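Long-range contact in metallo-carboxypeptidase (PDB 4A37), which probably acts as a zinc-dependent metallocarboxypeptidase of the M14 family, removing residues from the C-terminal end of peptides or proteins: residues Leu270-Asp275 and Phe345-Pro350. Residues are numbered along the deposited sequence; the frame is centred on the assembly and turned at random.
Sequences LDIHGD and FTIEMP. With ZN (zinc ion), chain C.
Two neighbouring parallel strands of the mixed sheet of the carboxypeptidase domain bring a zinc ligand, His273, beside the predicted proton donor/acceptor, Glu348, and so show how a sheet can frame an active site. Five backbone hydrogen bonds join strands 270-275 and 345-350 in register, from Asp271 N–Phe345 O to Asp275 N–Met349 O (2.8 Å). On the face shared with Glu348, the His273 ring binds zinc through ND1 (2.1 Å), while NE2 donates to Asp271 OD2 (2.6 Å). The carboxylate oxygen lies in the ring plane but is itself approached from above the carboxylate plane; with the metal at ND1, this bond fixes the ring's rotation and may make ND1 a stronger ligand. Asp271 OD1 is held in turn by Gln179, and a water links OD2 to Thr346 OG1. Thr346 CG2, anti to the backbone N, packs obliquely against His273 CD2 (3.3 Å). A bend at chi2 (-91°) folds the Glu348 carboxylate back over the neighbouring strand, setting OE1 3.3 Å from His273 CB; OE2 receives a weak hydrogen bond from the zinc-bound water (3.3 Å). On the other face, Met349 CE meets Ile272 CG2 (3.5 Å) and Ile272 lies alongside Ile347, its CD1 against Ile347 CB, an apolar layer continued by helix 185-196. With His180 and Glu183 completing the protein ligands, the arrangement is that of the zinc site of M14 carboxypeptidases.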
loop_
_atom_site.group_PDB
_atom_site.type_symbol
_atom_site.label_atom_id
_atom_site.label_comp_id
_atom_site.label_asym_id
_atom_site.label_seq_id
_atom_site.Cartn_x
_atom_site.Cartn_y
_atom_site.Cartn_z
ATOM N N LEU A 270 8.871 -8.820 2.201
ATOM C CA LEU A 270 7.496 -8.596 1.780
ATOM C C LEU A 270 7.400 -7.133 1.380
ATOM O O LEU A 270 7.782 -6.238 2.145
ATOM C CB LEU A 270 6.518 -8.887 2.921
ATOM C CG LEU A 270 6.468 -10.328 3.434
ATOM C CD1 LEU A 270 5.387 -10.442 4.494
ATOM C CD2 LEU A 270 6.177 -11.279 2.274
ATOM N N ASP A 271 6.902 -6.905 0.169
ATOM C CA ASP A 271 6.739 -5.566 -0.398
ATOM C C ASP A 271 5.229 -5.366 -0.534
ATOM O O ASP A 271 4.569 -5.999 -1.363
ATOM C CB ASP A 271 7.463 -5.524 -1.750
ATOM C CG ASP A 271 7.456 -4.151 -2.404
ATOM O OD1 ASP A 271 7.271 -3.129 -1.712
ATOM O OD2 ASP A 271 7.674 -4.099 -3.634
ATOM N N ILE A 272 4.687 -4.481 0.296
ATOM C CA ILE A 272 3.250 -4.241 0.350
ATOM C C ILE A 272 2.734 -3.206 -0.638
ATOM O O ILE A 272 3.143 -2.043 -0.609
ATOM C CB ILE A 272 2.831 -3.837 1.789
ATOM C CG1 ILE A 272 3.533 -4.735 2.820
ATOM C CG2 ILE A 272 1.318 -3.941 1.932
ATOM C CD1 ILE A 272 3.309 -6.230 2.641
ATOM N N HIS A 273 1.797 -3.638 -1.484
ATOM C CA HIS A 273 1.208 -2.811 -2.537
ATOM C C HIS A 273 -0.318 -2.878 -2.597
ATOM O O HIS A 273 -0.966 -3.564 -1.811
ATOM C CB HIS A 273 1.703 -3.288 -3.912
ATOM C CG HIS A 273 3.153 -3.048 -4.173
ATOM N ND1 HIS A 273 3.592 -2.071 -5.037
ATOM C CD2 HIS A 273 4.263 -3.697 -3.743
ATOM C CE1 HIS A 273 4.907 -2.127 -5.134
ATOM N NE2 HIS A 273 5.340 -3.104 -4.357
ATOM N N GLY A 274 -0.851 -2.159 -3.581
ATOM C CA GLY A 274 -2.272 -2.138 -3.869
ATOM C C GLY A 274 -2.416 -2.236 -5.386
ATOM O O GLY A 274 -1.601 -1.682 -6.134
ATOM N N ASP A 275 -3.419 -2.962 -5.865
ATOM C CA ASP A 275 -3.613 -3.063 -7.313
ATOM C C ASP A 275 -4.975 -2.515 -7.695
ATOM O O ASP A 275 -5.994 -2.908 -7.133
ATOM C CB ASP A 275 -3.503 -4.509 -7.804
ATOM C CG ASP A 275 -3.532 -4.601 -9.326
ATOM O OD1 ASP A 275 -2.545 -4.191 -9.972
ATOM O OD2 ASP A 275 -4.548 -5.064 -9.879
ATOM N N PHE A 345 7.993 -11.753 -1.590
ATOM C CA PHE A 345 6.686 -11.553 -2.213
ATOM C C PHE A 345 6.268 -10.099 -2.253
ATOM O O PHE A 345 6.693 -9.285 -1.429
ATOM C CB PHE A 345 5.578 -12.232 -1.409
ATOM C CG PHE A 345 5.492 -13.707 -1.572
ATOM C CD1 PHE A 345 4.970 -14.269 -2.731
ATOM C CD2 PHE A 345 5.809 -14.533 -0.504
ATOM C CE1 PHE A 345 4.752 -15.642 -2.813
ATOM C CE2 PHE A 345 5.595 -15.903 -0.579
ATOM C CZ PHE A 345 5.063 -16.454 -1.734
ATOM N N THR A 346 5.416 -9.790 -3.222
ATOM C CA THR A 346 4.781 -8.492 -3.315
ATOM C C THR A 346 3.390 -8.912 -2.840
ATOM O O THR A 346 2.869 -9.933 -3.295
ATOM C CB THR A 346 4.647 -8.007 -4.766
ATOM O OG1 THR A 346 5.939 -7.689 -5.291
ATOM C CG2 THR A 346 3.766 -6.770 -4.834
ATOM N N ILE A 347 2.814 -8.184 -1.891
ATOM C CA ILE A 347 1.472 -8.493 -1.415
ATOM C C ILE A 347 0.611 -7.396 -2.025
ATOM O O ILE A 347 0.887 -6.209 -1.843
ATOM C CB ILE A 347 1.372 -8.434 0.122
ATOM C CG1 ILE A 347 2.287 -9.486 0.757
ATOM C CG2 ILE A 347 -0.067 -8.643 0.554
ATOM C CD1 ILE A 347 2.005 -10.910 0.310
ATOM N N GLU A 348 -0.417 -7.787 -2.766
ATOM C CA GLU A 348 -1.276 -6.813 -3.430
ATOM C C GLU A 348 -2.708 -6.822 -2.912
ATOM O O GLU A 348 -3.383 -7.852 -2.959
ATOM C CB GLU A 348 -1.303 -7.088 -4.937
ATOM C CG GLU A 348 0.056 -7.044 -5.629
ATOM C CD GLU A 348 0.413 -5.670 -6.158
ATOM O OE1 GLU A 348 -0.416 -4.739 -6.041
ATOM O OE2 GLU A 348 1.528 -5.522 -6.697
ATOM N N MET A 349 -3.162 -5.675 -2.404
ATOM C CA MET A 349 -4.536 -5.522 -1.915
ATOM C C MET A 349 -5.309 -4.687 -2.940
ATOM O O MET A 349 -4.775 -3.738 -3.520
ATOM C CB MET A 349 -4.551 -4.838 -0.550
ATOM C CG MET A 349 -4.031 -5.715 0.568
ATOM S SD MET A 349 -3.737 -4.745 2.059
ATOM C CE MET A 349 -2.168 -4.032 1.592
ATOM N N PRO A 350 -6.588 -5.019 -3.156
ATOM C CA PRO A 350 -7.447 -4.326 -4.121
ATOM C C PRO A 350 -7.976 -2.947 -3.757
ATOM O O PRO A 350 -8.281 -2.670 -2.596
ATOM C CB PRO A 350 -8.594 -5.308 -4.301
ATOM C CG PRO A 350 -8.771 -5.828 -2.899
ATOM C CD PRO A 350 -7.326 -6.109 -2.487
HETATM ZN ZN ZN C . 2.364 -0.819 -6.170
HETATM O O HOH W 1 8.301 -5.638 -5.806
HETATM O O HOH W 2 1.526 -2.294 -7.471
#